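Side-chain contacts in unsaturated glucuronyl hydrolase (Streptococcus agalactiae, PDB 2ZZR), which hydrolyses unsaturated hyaluronate, chondroitin and heparin disaccharides, releasing the unsaturated uronic acid by cleaving the glycosidic bond: residues Leu36-Leu39 against Tyr40-Asp44; Leu163-Lys166 against Glu167-Arg170; Tyr221-Pro224 against Glu225-Glu228; Ile269-Lys272 against Gly273-Tyr277; Asn348-Ile352 against Ala353-Leu357. One frame throughout, in Å; residues are numbered along the deposited sequence.

Contact 1 of 5, residues Leu36-Leu39 against Tyr40-Asp44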
loop_
_atom_site.group_PDB
_atom_site.type_symbol
_atom_site.label_atom_id
_atom_site.label_comp_id
_atom_site.label_asym_id
_atom_site.label_seq_id
_atom_site.Cartn_x
_atom_site.Cartn_y
_atom_site.Cartn_z
ATOM N N LEU A 36 10.873 -6.458 -15.204
ATOM C CA LEU A 36 11.508 -5.367 -15.946
ATOM C C LEU A 36 11.300 -5.463 -17.459
ATOM O O LEU A 36 11.122 -4.442 -18.121
ATOM C CB LEU A 36 12.996 -5.254 -15.597
ATOM C CG LEU A 36 13.301 -4.167 -14.561
ATOM C CD1 LEU A 36 12.493 -4.347 -13.261
ATOM C CD2 LEU A 36 14.792 -4.090 -14.267
ATOM N N LYS A 37 11.302 -6.683 -17.988
ATOM C CA LYS A 37 10.995 -6.914 -19.404
ATOM C C LYS A 37 9.612 -6.362 -19.751
ATOM O O LYS A 37 9.436 -5.718 -20.788
ATOM C CB LYS A 37 11.073 -8.401 -19.743
ATOM C CG LYS A 37 12.497 -8.933 -19.859
ATOM C CD LYS A 37 12.491 -10.423 -20.077
ATOM C CE LYS A 37 13.901 -10.992 -20.046
ATOM N NZ LYS A 37 13.853 -12.475 -20.169
ATOM N N GLN A 38 8.642 -6.595 -18.866
ATOM C CA GLN A 38 7.299 -6.032 -19.036
ATOM C C GLN A 38 7.291 -4.508 -18.895
ATOM O O GLN A 38 6.613 -3.820 -19.654
ATOM C CB GLN A 38 6.298 -6.673 -18.064
ATOM C CG GLN A 38 4.824 -6.344 -18.381
ATOM C CD GLN A 38 4.435 -6.743 -19.799
ATOM O OE1 GLN A 38 4.410 -7.929 -20.134
ATOM N NE2 GLN A 38 4.129 -5.751 -20.636
ATOM N N LEU A 39 8.053 -3.981 -17.936
ATOM C CA LEU A 39 8.127 -2.532 -17.733
ATOM C C LEU A 39 8.701 -1.802 -18.944
ATOM O O LEU A 39 8.203 -0.743 -19.323
ATOM C CB LEU A 39 8.925 -2.173 -16.471
ATOM C CG LEU A 39 8.280 -2.463 -15.106
ATOM C CD1 LEU A 39 9.172 -1.923 -13.998
ATOM C CD2 LEU A 39 6.874 -1.860 -14.994
ATOM N N TYR A 40 9.737 -2.376 -19.555
ATOM C CA TYR A 40 10.337 -1.766 -20.745
ATOM C C TYR A 40 9.374 -1.734 -21.931
ATOM O O TYR A 40 9.293 -0.725 -22.639
ATOM C CB TYR A 40 11.648 -2.463 -21.116
ATOM C CG TYR A 40 12.834 -1.943 -20.337
ATOM C CD1 TYR A 40 13.351 -2.663 -19.261
ATOM C CD2 TYR A 40 13.429 -0.725 -20.664
ATOM C CE1 TYR A 40 14.439 -2.190 -18.538
ATOM C CE2 TYR A 40 14.518 -0.244 -19.947
ATOM C CZ TYR A 40 15.015 -0.982 -18.883
ATOM O OH TYR A 40 16.096 -0.521 -18.170
ATOM N N ILE A 41 8.644 -2.830 -22.117
ATOM C CA ILE A 41 7.570 -2.930 -23.113
ATOM C C ILE A 41 6.479 -1.879 -22.847
ATOM O O ILE A 41 5.966 -1.255 -23.779
ATOM C CB ILE A 41 6.988 -4.370 -23.154
ATOM C CG1 ILE A 41 8.001 -5.332 -23.791
ATOM C CG2 ILE A 41 5.645 -4.425 -23.901
ATOM C CD1 ILE A 41 7.646 -6.796 -23.660
ATOM N N ASN A 42 6.156 -1.663 -21.572
ATOM C CA ASN A 42 5.134 -0.681 -21.197
ATOM C C ASN A 42 5.557 0.788 -21.246
ATOM O O ASN A 42 4.715 1.656 -21.455
ATOM C CB ASN A 42 4.512 -1.031 -19.840
ATOM C CG ASN A 42 3.601 -2.245 -19.917
ATOM O OD1 ASN A 42 3.317 -2.760 -21.003
ATOM N ND2 ASN A 42 3.127 -2.703 -18.763
ATOM N N ILE A 43 6.846 1.076 -21.056
ATOM C CA ILE A 43 7.343 2.450 -21.203
ATOM C C ILE A 43 7.007 2.980 -22.609
ATOM O O ILE A 43 6.623 4.142 -22.783
ATOM C CB ILE A 43 8.866 2.557 -20.904
ATOM C CG1 ILE A 43 9.116 2.407 -19.398
ATOM C CG2 ILE A 43 9.443 3.896 -21.396
ATOM C CD1 ILE A 43 10.590 2.412 -19.000
ATOM N N ASP A 44 7.137 2.105 -23.598
ATOM C CA ASP A 44 6.800 2.436 -24.978
ATOM C C ASP A 44 5.283 2.523 -25.201
ATOM O O ASP A 44 4.809 3.369 -25.964
ATOM C CB ASP A 44 7.441 1.421 -25.927
ATOM C CG ASP A 44 8.971 1.447 -25.874
ATOM O OD1 ASP A 44 9.568 2.536 -25.727
ATOM O OD2 ASP A 44 9.579 0.368 -25.995
#

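Contact 2 of 5, residues Leu163-Lys166 against Glu167-Arg170. With GOL (glycerol), chain E.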
loop_
_atom_site.group_PDB
_atom_site.type_symbol
_atom_site.label_atom_id
_atom_site.label_comp_id
_atom_site.label_asym_id
_atom_site.label_seq_id
_atom_site.Cartn_x
_atom_site.Cartn_y
_atom_site.Cartn_z
ATOM N N LEU A 163 -15.623 18.729 2.872
ATOM C CA LEU A 163 -14.896 18.882 4.134
ATOM C C LEU A 163 -15.813 19.364 5.248
ATOM O O LEU A 163 -16.519 20.362 5.083
ATOM C CB LEU A 163 -13.721 19.849 3.973
ATOM C CG LEU A 163 -12.476 19.322 3.250
ATOM C CD1 LEU A 163 -11.510 20.463 3.007
ATOM C CD2 LEU A 163 -11.810 18.201 4.046
ATOM N N GLY A 164 -15.807 18.634 6.363
ATOM C CA GLY A 164 -16.573 18.997 7.558
ATOM C C GLY A 164 -18.018 18.524 7.569
ATOM O O GLY A 164 -18.704 18.617 8.593
ATOM N N TYR A 165 -18.478 18.017 6.427
ATOM C CA TYR A 165 -19.868 17.605 6.259
ATOM C C TYR A 165 -20.113 16.234 6.886
ATOM O O TYR A 165 -19.419 15.269 6.569
ATOM C CB TYR A 165 -20.238 17.614 4.770
ATOM C CG TYR A 165 -21.642 17.152 4.479
ATOM C CD1 TYR A 165 -22.732 17.734 5.124
ATOM C CD2 TYR A 165 -21.885 16.136 3.553
ATOM C CE1 TYR A 165 -24.019 17.313 4.863
ATOM C CE2 TYR A 165 -23.176 15.707 3.285
ATOM C CZ TYR A 165 -24.238 16.310 3.947
ATOM O OH TYR A 165 -25.522 15.906 3.700
ATOM N N LYS A 166 -21.102 16.160 7.778
ATOM C CA LYS A 166 -21.369 14.955 8.572
ATOM C C LYS A 166 -21.432 13.650 7.774
ATOM O O LYS A 166 -20.832 12.646 8.175
ATOM C CB LYS A 166 -22.650 15.116 9.403
ATOM C CG LYS A 166 -22.919 13.953 10.348
ATOM C CD LYS A 166 -24.210 14.143 11.133
ATOM C CE LYS A 166 -24.261 13.211 12.340
ATOM N NZ LYS A 166 -24.251 11.755 11.979
ATOM N N GLU A 167 -22.154 13.656 6.653
ATOM C CA GLU A 167 -22.349 12.426 5.880
ATOM C C GLU A 167 -21.085 11.967 5.138
ATOM O O GLU A 167 -21.047 10.851 4.611
ATOM C CB GLU A 167 -23.532 12.556 4.906
ATOM C CG GLU A 167 -24.843 13.026 5.559
ATOM C CD GLU A 167 -25.253 12.193 6.770
ATOM O OE1 GLU A 167 -25.750 12.790 7.750
ATOM O OE2 GLU A 167 -25.073 10.953 6.752
ATOM N N HIS A 168 -20.069 12.828 5.115
ATOM C CA HIS A 168 -18.769 12.536 4.494
ATOM C C HIS A 168 -17.635 12.535 5.519
ATOM O O HIS A 168 -16.476 12.334 5.157
ATOM C CB HIS A 168 -18.431 13.597 3.447
ATOM C CG HIS A 168 -19.345 13.603 2.262
ATOM N ND1 HIS A 168 -19.127 14.416 1.173
ATOM C CD2 HIS A 168 -20.462 12.891 1.986
ATOM C CE1 HIS A 168 -20.081 14.218 0.282
ATOM N NE2 HIS A 168 -20.904 13.300 0.751
ATOM N N TYR A 169 -17.971 12.780 6.787
ATOM C CA TYR A 169 -16.976 13.076 7.822
ATOM C C TYR A 169 -16.345 11.788 8.343
ATOM O O TYR A 169 -16.754 11.230 9.369
ATOM C CB TYR A 169 -17.641 13.870 8.945
ATOM C CG TYR A 169 -16.699 14.666 9.815
ATOM C CD1 TYR A 169 -16.098 15.832 9.340
ATOM C CD2 TYR A 169 -16.438 14.273 11.124
ATOM C CE1 TYR A 169 -15.247 16.577 10.147
ATOM C CE2 TYR A 169 -15.589 15.014 11.941
ATOM C CZ TYR A 169 -15.005 16.160 11.448
ATOM O OH TYR A 169 -14.166 16.896 12.247
ATOM N N ARG A 170 -15.346 11.306 7.608
ATOM C CA ARG A 170 -14.846 9.961 7.818
ATOM C C ARG A 170 -13.388 9.852 7.389
ATOM O O ARG A 170 -12.902 10.673 6.598
ATOM C CB ARG A 170 -15.691 8.961 7.021
ATOM C CG ARG A 170 -15.415 8.984 5.505
ATOM C CD ARG A 170 -16.669 8.766 4.662
ATOM N NE ARG A 170 -16.317 8.500 3.267
ATOM C CZ ARG A 170 -15.971 9.428 2.375
ATOM N NH1 ARG A 170 -15.659 9.063 1.139
ATOM N NH2 ARG A 170 -15.929 10.716 2.708
HETATM C C1 GOL E . -23.639 6.907 9.086
HETATM O O1 GOL E . -23.545 5.946 8.056
HETATM C C2 GOL E . -23.075 8.242 8.613
HETATM O O2 GOL E . -23.516 8.504 7.301
HETATM C C3 GOL E . -23.560 9.355 9.535
HETATM O O3 GOL E . -22.682 9.479 10.633
#

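Contact 3 of 5, residues Tyr221-Pro224 against Glu225-Glu228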
loop_
_atom_site.group_PDB
_atom_site.type_symbol
_atom_site.label_atom_id
_atom_site.label_comp_id
_atom_site.label_asym_id
_atom_site.label_seq_id
_atom_site.Cartn_x
_atom_site.Cartn_y
_atom_site.Cartn_z
ATOM N N TYR A 221 -16.580 6.750 10.566
ATOM C CA TYR A 221 -17.200 8.065 10.693
ATOM C C TYR A 221 -17.013 8.681 12.069
ATOM O O TYR A 221 -17.007 7.981 13.078
ATOM C CB TYR A 221 -18.706 7.963 10.423
ATOM C CG TYR A 221 -19.053 7.791 8.968
ATOM C CD1 TYR A 221 -19.127 6.521 8.395
ATOM C CD2 TYR A 221 -19.307 8.901 8.164
ATOM C CE1 TYR A 221 -19.452 6.363 7.046
ATOM C CE2 TYR A 221 -19.634 8.751 6.814
ATOM C CZ TYR A 221 -19.699 7.488 6.268
ATOM O OH TYR A 221 -20.017 7.338 4.938
ATOM N N PHE A 222 -16.894 10.001 12.088
ATOM C CA PHE A 222 -16.803 10.776 13.319
ATOM C C PHE A 222 -17.907 11.825 13.357
ATOM O O PHE A 222 -18.502 12.150 12.326
ATOM C CB PHE A 222 -15.429 11.443 13.425
ATOM C CG PHE A 222 -14.305 10.468 13.621
ATOM C CD1 PHE A 222 -13.771 9.766 12.538
ATOM C CD2 PHE A 222 -13.785 10.237 14.889
ATOM C CE1 PHE A 222 -12.736 8.851 12.720
ATOM C CE2 PHE A 222 -12.749 9.321 15.082
ATOM C CZ PHE A 222 -12.225 8.625 13.991
ATOM N N ASP A 223 -18.188 12.341 14.551
ATOM C CA ASP A 223 -19.141 13.439 14.709
ATOM C C ASP A 223 -18.423 14.778 14.509
ATOM O O ASP A 223 -17.494 15.100 15.252
ATOM C CB ASP A 223 -19.802 13.362 16.093
ATOM C CG ASP A 223 -20.980 14.320 16.241
ATOM O OD1 ASP A 223 -20.820 15.520 15.960
ATOM O OD2 ASP A 223 -22.063 13.863 16.655
ATOM N N PRO A 224 -18.839 15.564 13.492
ATOM C CA PRO A 224 -18.166 16.837 13.211
ATOM C C PRO A 224 -18.297 17.890 14.309
ATOM O O PRO A 224 -17.480 18.810 14.366
ATOM C CB PRO A 224 -18.824 17.316 11.911
ATOM C CG PRO A 224 -20.112 16.602 11.840
ATOM C CD PRO A 224 -19.925 15.292 12.534
ATOM N N GLU A 225 -19.307 17.751 15.166
ATOM C CA GLU A 225 -19.512 18.695 16.270
ATOM C C GLU A 225 -18.645 18.374 17.487
ATOM O O GLU A 225 -18.003 19.268 18.044
ATOM C CB GLU A 225 -20.993 18.756 16.677
ATOM C CG GLU A 225 -21.961 19.079 15.531
ATOM C CD GLU A 225 -21.551 20.305 14.723
ATOM O OE1 GLU A 225 -21.221 21.348 15.332
ATOM O OE2 GLU A 225 -21.567 20.225 13.473
ATOM N N THR A 226 -18.624 17.103 17.885
ATOM C CA THR A 226 -17.937 16.680 19.111
ATOM C C THR A 226 -16.559 16.065 18.853
ATOM O O THR A 226 -15.682 16.094 19.726
ATOM C CB THR A 226 -18.776 15.662 19.907
ATOM O OG1 THR A 226 -18.941 14.464 19.137
ATOM C CG2 THR A 226 -20.153 16.238 20.259
ATOM N N GLY A 227 -16.384 15.497 17.661
ATOM C CA GLY A 227 -15.170 14.762 17.318
ATOM C C GLY A 227 -15.211 13.318 17.776
ATOM O O GLY A 227 -14.241 12.580 17.595
ATOM N N GLU A 228 -16.337 12.907 18.359
ATOM C CA GLU A 228 -16.499 11.543 18.846
ATOM C C GLU A 228 -16.557 10.534 17.701
ATOM O O GLU A 228 -17.131 10.826 16.648
ATOM C CB GLU A 228 -17.747 11.421 19.730
ATOM C CG GLU A 228 -17.544 11.948 21.150
ATOM C CD GLU A 228 -16.567 11.101 21.954
ATOM O OE1 GLU A 228 -16.928 9.964 22.332
ATOM O OE2 GLU A 228 -15.437 11.574 22.205
HETATM O O HOH W 1 -20.987 12.672 19.727
#

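Contact 4 of 5, residues Ile269-Lys272 against Gly273-Tyr277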
loop_
_atom_site.group_PDB
_atom_site.type_symbol
_atom_site.label_atom_id
_atom_site.label_comp_id
_atom_site.label_asym_id
_atom_site.label_seq_id
_atom_site.Cartn_x
_atom_site.Cartn_y
_atom_site.Cartn_z
ATOM N N ILE A 269 2.117 -4.676 18.605
ATOM C CA ILE A 269 1.024 -5.566 19.016
ATOM C C ILE A 269 -0.152 -5.483 18.029
ATOM O O ILE A 269 -0.720 -6.514 17.642
ATOM C CB ILE A 269 0.583 -5.301 20.483
ATOM C CG1 ILE A 269 1.730 -5.613 21.463
ATOM C CG2 ILE A 269 -0.664 -6.114 20.842
ATOM C CD1 ILE A 269 2.401 -6.967 21.283
ATOM N N LEU A 270 -0.481 -4.269 17.599
ATOM C CA LEU A 270 -1.538 -4.070 16.607
ATOM C C LEU A 270 -1.192 -4.773 15.293
ATOM O O LEU A 270 -2.053 -5.408 14.672
ATOM C CB LEU A 270 -1.795 -2.582 16.387
ATOM C CG LEU A 270 -3.155 -2.234 15.773
ATOM C CD1 LEU A 270 -4.308 -2.621 16.719
ATOM C CD2 LEU A 270 -3.211 -0.769 15.434
ATOM N N PHE A 271 0.075 -4.668 14.883
ATOM C CA PHE A 271 0.577 -5.418 13.729
ATOM C C PHE A 271 0.383 -6.916 13.886
ATOM O O PHE A 271 -0.068 -7.585 12.958
ATOM C CB PHE A 271 2.067 -5.134 13.479
ATOM C CG PHE A 271 2.713 -6.097 12.501
ATOM C CD1 PHE A 271 2.749 -5.806 11.139
ATOM C CD2 PHE A 271 3.292 -7.293 12.949
ATOM C CE1 PHE A 271 3.354 -6.692 10.227
ATOM C CE2 PHE A 271 3.893 -8.188 12.050
ATOM C CZ PHE A 271 3.921 -7.884 10.685
ATOM N N LYS A 272 0.750 -7.451 15.048
ATOM C CA LYS A 272 0.654 -8.886 15.278
ATOM C C LYS A 272 -0.806 -9.331 15.132
ATOM O O LYS A 272 -1.091 -10.342 14.490
ATOM C CB LYS A 272 1.238 -9.248 16.652
ATOM C CG LYS A 272 2.788 -9.259 16.669
ATOM C CD LYS A 272 3.391 -9.004 18.072
ATOM C CE LYS A 272 3.091 -10.115 19.082
ATOM N NZ LYS A 272 3.741 -11.422 18.792
ATOM N N GLY A 273 -1.722 -8.548 15.688
ATOM C CA GLY A 273 -3.155 -8.852 15.591
ATOM C C GLY A 273 -3.637 -8.904 14.150
ATOM O O GLY A 273 -4.216 -9.910 13.714
ATOM N N MET A 274 -3.382 -7.831 13.405
ATOM C CA MET A 274 -3.867 -7.727 12.021
ATOM C C MET A 274 -3.209 -8.737 11.090
ATOM O O MET A 274 -3.862 -9.294 10.205
ATOM C CB MET A 274 -3.684 -6.307 11.472
ATOM C CG MET A 274 -4.443 -5.230 12.242
ATOM S SD MET A 274 -4.688 -3.718 11.297
ATOM C CE MET A 274 -5.941 -4.231 10.112
ATOM N N THR A 275 -1.916 -8.987 11.296
ATOM C CA THR A 275 -1.176 -9.900 10.434
ATOM C C THR A 275 -1.586 -11.348 10.687
ATOM O O THR A 275 -1.772 -12.115 9.736
ATOM C CB THR A 275 0.348 -9.696 10.595
ATOM O OG1 THR A 275 0.649 -8.318 10.336
ATOM C CG2 THR A 275 1.127 -10.564 9.625
ATOM N N ASN A 276 -1.757 -11.715 11.954
ATOM C CA ASN A 276 -2.156 -13.086 12.277
ATOM C C ASN A 276 -3.549 -13.367 11.732
ATOM O O ASN A 276 -3.809 -14.450 11.231
ATOM C CB ASN A 276 -2.092 -13.353 13.778
ATOM C CG ASN A 276 -0.672 -13.299 14.320
ATOM O OD1 ASN A 276 0.272 -13.017 13.577
ATOM N ND2 ASN A 276 -0.514 -13.566 15.617
ATOM N N TYR A 277 -4.420 -12.368 11.813
ATOM C CA TYR A 277 -5.772 -12.457 11.259
ATOM C C TYR A 277 -5.712 -12.765 9.760
ATOM O O TYR A 277 -6.408 -13.656 9.263
ATOM C CB TYR A 277 -6.508 -11.148 11.520
ATOM C CG TYR A 277 -7.938 -11.125 11.041
ATOM C CD1 TYR A 277 -8.988 -11.416 11.915
ATOM C CD2 TYR A 277 -8.243 -10.792 9.721
ATOM C CE1 TYR A 277 -10.316 -11.387 11.475
ATOM C CE2 TYR A 277 -9.564 -10.760 9.272
ATOM C CZ TYR A 277 -10.589 -11.063 10.151
ATOM O OH TYR A 277 -11.894 -11.030 9.708
HETATM O O HOH W 2 2.383 -12.800 16.716
#

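Contact 5 of 5, residues Asn348-Ile352 against Ala353-Leu357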
loop_
_atom_site.group_PDB
_atom_site.type_symbol
_atom_site.label_atom_id
_atom_site.label_comp_id
_atom_site.label_asym_id
_atom_site.label_seq_id
_atom_site.Cartn_x
_atom_site.Cartn_y
_atom_site.Cartn_z
ATOM N N ASN A 348 3.129 -12.126 -14.262
ATOM C CA ASN A 348 2.896 -12.118 -15.705
ATOM C C ASN A 348 3.971 -12.853 -16.500
ATOM O O ASN A 348 5.165 -12.583 -16.352
ATOM C CB ASN A 348 2.796 -10.680 -16.214
ATOM C CG ASN A 348 2.659 -10.599 -17.728
ATOM O OD1 ASN A 348 1.774 -11.217 -18.312
ATOM N ND2 ASN A 348 3.536 -9.836 -18.362
ATOM N N ASN A 349 3.525 -13.759 -17.365
ATOM C CA ASN A 349 4.423 -14.493 -18.253
ATOM C C ASN A 349 4.340 -14.038 -19.710
ATOM O O ASN A 349 5.299 -14.196 -20.471
ATOM C CB ASN A 349 4.174 -15.997 -18.136
ATOM C CG ASN A 349 4.693 -16.571 -16.831
ATOM O OD1 ASN A 349 5.814 -16.278 -16.413
ATOM N ND2 ASN A 349 3.880 -17.393 -16.179
ATOM N N GLU A 350 3.202 -13.461 -20.092
ATOM C CA GLU A 350 3.006 -13.022 -21.471
ATOM C C GLU A 350 3.514 -11.598 -21.672
ATOM O O GLU A 350 2.892 -10.633 -21.220
ATOM C CB GLU A 350 1.536 -13.150 -21.880
ATOM C CG GLU A 350 1.310 -13.005 -23.385
ATOM C CD GLU A 350 -0.155 -12.990 -23.779
ATOM O OE1 GLU A 350 -0.436 -12.718 -24.967
ATOM O OE2 GLU A 350 -1.026 -13.251 -22.916
ATOM N N LEU A 351 4.651 -11.477 -22.353
ATOM C CA LEU A 351 5.301 -10.184 -22.544
ATOM C C LEU A 351 4.778 -9.454 -23.779
ATOM O O LEU A 351 5.377 -9.521 -24.858
ATOM C CB LEU A 351 6.827 -10.341 -22.614
ATOM C CG LEU A 351 7.582 -10.897 -21.400
ATOM C CD1 LEU A 351 9.060 -11.020 -21.732
ATOM C CD2 LEU A 351 7.380 -10.045 -20.152
ATOM N N ILE A 352 3.651 -8.765 -23.611
ATOM C CA ILE A 352 3.077 -7.925 -24.668
ATOM C C ILE A 352 2.605 -6.589 -24.088
ATOM O O ILE A 352 2.343 -6.489 -22.884
ATOM C CB ILE A 352 1.931 -8.629 -25.454
ATOM C CG1 ILE A 352 0.777 -9.027 -24.534
ATOM C CG2 ILE A 352 2.457 -9.853 -26.218
ATOM C CD1 ILE A 352 -0.534 -9.298 -25.258
ATOM N N ALA A 353 2.503 -5.577 -24.948
ATOM C CA ALA A 353 2.163 -4.213 -24.542
ATOM C C ALA A 353 0.911 -4.143 -23.667
ATOM O O ALA A 353 -0.128 -4.719 -24.001
ATOM C CB ALA A 353 2.016 -3.309 -25.770
ATOM N N GLY A 354 1.036 -3.460 -22.531
ATOM C CA GLY A 354 -0.094 -3.217 -21.634
ATOM C C GLY A 354 -0.397 -4.272 -20.583
ATOM O O GLY A 354 -1.294 -4.079 -19.764
ATOM N N ARG A 355 0.331 -5.389 -20.601
ATOM C CA ARG A 355 0.174 -6.419 -19.568
ATOM C C ARG A 355 0.684 -5.878 -18.227
ATOM O O ARG A 355 1.564 -5.013 -18.204
ATOM C CB ARG A 355 0.933 -7.701 -19.934
ATOM C CG ARG A 355 0.383 -8.477 -21.137
ATOM C CD ARG A 355 -0.803 -9.360 -20.802
ATOM N NE ARG A 355 -0.446 -10.521 -19.981
ATOM C CZ ARG A 355 -1.269 -11.527 -19.709
ATOM N NH1 ARG A 355 -0.860 -12.535 -18.951
ATOM N NH2 ARG A 355 -2.502 -11.533 -20.198
ATOM N N PRO A 356 0.121 -6.378 -17.109
ATOM C CA PRO A 356 0.601 -5.982 -15.791
ATOM C C PRO A 356 1.767 -6.867 -15.347
ATOM O O PRO A 356 2.071 -7.863 -16.002
ATOM C CB PRO A 356 -0.614 -6.235 -14.899
ATOM C CG PRO A 356 -1.281 -7.411 -15.521
ATOM C CD PRO A 356 -1.001 -7.331 -17.015
ATOM N N LEU A 357 2.413 -6.505 -14.244
ATOM C CA LEU A 357 3.463 -7.342 -13.675
ATOM C C LEU A 357 2.862 -8.544 -12.963
ATOM O O LEU A 357 3.449 -9.633 -12.942
ATOM C CB LEU A 357 4.319 -6.529 -12.694
ATOM C CG LEU A 357 4.953 -5.222 -13.176
ATOM C CD1 LEU A 357 5.863 -4.668 -12.105
ATOM C CD2 LEU A 357 5.727 -5.437 -14.491
#

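Contact 1 of 5, residues Leu36-Leu39 against Tyr40-Asp44
Gln38 and Asn42 face each other one turn apart on helix 25-46. The Gln38 chain leaves CB with CG anti to the backbone N (chi1 -168°). Gln38 CG passes 4.0 Å from Asn42 ND2. A bend at chi2 then turns the amide along the helix. Gln38 NE2 donates to Asn42 OD1 at 3.1 Å, with an N-H...O angle of 137°. The oxygen lies in the Gln38 amide plane, but NE2 sits above the Asn42 carbonyl plane, 52° out of it. Gln38 NE2 also passes 3.8 Å from Ile41 CG2. The Tyr40 ring lies on another side of the helix. Tyr40 CD1 comes to 3.1 Å from Leu36 O, which meets the ring edge and accepts from Tyr40 N at 2.9 Å. The Tyr40 hydroxyl bonds to Asp86 and Asn84. The bond between the two amides is an imperfect one. Loop backbone groups, Ile352 O for Gln38 and Gly354 N and Arg355 O for Asn42, probably do more to fix these buried side chains.

Contact 2 of 5, residues Leu163-Lys166 against Glu167-Arg170
A beta turn, Tyr165 to His168, ahead of strand 170-172 brings Tyr165 against Glu167 and His168. His168 N donates to Tyr165 O at 2.9 Å. Tyr169 N reaches Lys166 O at 3.2 Å from above its carbonyl plane, and Tyr169 is the centre of an inverse gamma turn. The Tyr165 and His168 rings form an edge-to-face pair, with planes at 78° and centroids 5.2 Å apart. Tyr165 CD2 stands over the imidazole face. A chi1 of 178° swings the Tyr165 ring away from its own N and forward over the Glu167 backbone N, which lies over the centre of one face. Glu167 CG meets Tyr165 OH at 3.5 Å. Tyr169 CD1 rests 3.7 Å from Gly164 CA. A glycerol, probably from the crystallisation liquor, links the side-chain ends of Lys166 and Glu167. Its O2 donates to Glu167 OE2 at 3.0 Å, and its O3 takes a weak bond from Lys166 NZ. His168 ND1 bonds to Glu162 N, and Tyr169 OH bonds to Lys153 O. The turn lies at the surface between strands 156-157 and 170-172. Tyr169 packs on Phe222 of strand 219-222 and sets its ring edge-to-face with Phe156.

Contact 3 of 5, residues Tyr221-Pro224 against Glu225-Glu228
Asp223 folds its carboxylate over the turn toward Glu225 and Thr226. At chi1 -170° this carboxylate lies on the side of the following residues. Asp223 OD1 accepts from Glu225 N at 2.8 Å, nearly along the C-O axis, and takes a weak bond from Thr226 N. Thr226 holds OG1 between its backbone N and carbonyl carbon (chi1 64°). This brings Thr226 OG1 to 3.3 Å from Asp223 CB and lets it accept from Glu228 N at 3.1 Å, an ST turn. A water bonds to Thr226 OG1 at 2.8 Å and gives a weak bond to Asp223 OD2. Backbone bonds close the loop: Gly227 N to Asp223 O at 2.7 Å and Asp223 N to Glu228 O at 2.8 Å. The Phe222 ring presents its edge to Gly227 O, which lies 3.6 Å from Phe222 CD2. The loop is the hairpin connection between antiparallel strands 219-222 and 229-233. Phe222 stacks on Phe156 and touches helix 192-209, while Pro224 rests on Lys166 and Tyr169.

Contact 4 of 5, residues Ile269-Lys272 against Gly273-Tyr277
Phe271 O is gripped twice by Thr275. Thr275 OG1 donates to Phe271 O at 2.8 Å, from above the carbonyl plane. Thr275 N donates to Phe271 O as well, at 2.9 Å. At chi1 -56° the Thr275 hydroxyl is placed beside its own backbone N, within reach of Phe271 O. Thr275 OG1 also lies 3.1 Å above the plane of the Phe271 ring, over its centre. Thr275 CB makes a CH-pi contact with the same ring, 4.1 Å from the centroid. A chi1 of 167° carries the Phe271 ring to this place. Another side of the helix joins Lys272 to Asn276 through a water. Lys272 NZ donates to it at 2.8 Å and Asn276 ND2 donates to it at 3.2 Å. Lys272 NZ also forms a salt bridge with Asp325, and Asn276 bonds to Tyr331 OH and Glu9 O. Phe271 packs on helix 304-318. The i to i+4 backbone bonds and the threonine hydroxyl bonding back to the preceding turn are typical of an alpha-helix with an inward threonine. This helix is probably part of the alpha barrel, and through Met274 it packs on helix 245-262, which carries the probable substrate-binding residues Arg246 and Trp250.

Contact 5 of 5, residues Asn348-Ile352 against Ala353-Leu357
The chain reverses in a type II beta turn from Ile352 to Arg355, closed by Arg355 N to Ile352 O at 3.2 Å, while Asn348 N to Leu357 O at 2.8 Å joins the two ends of the stretch. At the second position after Ile352, Gly354 has positive phi (88°), where a side chain would press on the preceding carbonyl. Arg355 reaches back across the loop to Asn348. Arg355 NE and NH1 both donate to Asn348 OD1, at 2.9 Å and 3.0 Å. This is a side-on grip on one oxygen, which lies at the guanidinium edge and in its plane. The NH1 bond runs close to the C=O direction, while NE comes from above the carbonyl plane. Bends at chi2 and chi3 of Arg355 fold the chain into this position. Asn348 ND2 donates to Glu350 O at 3.0 Å. Glu350 OE2 lies over one face of the guanidinium, 3.5 Å from Arg355 NH2. This is a salt bridge of charge alone, since no N-H points at the oxygen. Ile352 CG1 packs on Arg355 CG at 3.5 Å. Arg355 and Ile352 also touch Ile59 of strand 59-63. The asparagine oxygen ties the two arms through Arg355, while its nitrogen holds the amide to its own arm at Glu350 O. The nearby carboxylate probably helps to balance the arginine charge.

How the contacts relate
The contacts follow one another along the chain from contact 1 to contact 5, yet they gather in two pairs and one separate helix. Contacts 1 and 5 touch, with centres about 8 Å apart, so helix 25-46 is fastened to the loop after helix 328-346 despite some 300 residues between them. Contacts 2 and 3 have centres about 9 Å apart and meet through the antiparallel sheet of strands 170-172, 219-222 and 229-233. Contact 1 lies across the chain's centre from contacts 2 and 3; the centres of contacts 1 and 2 are about 42 Å apart. Contact 4, on helix 265-280, touches neither pair. The early and late parts of the chain thus meet at one side of the helical barrel.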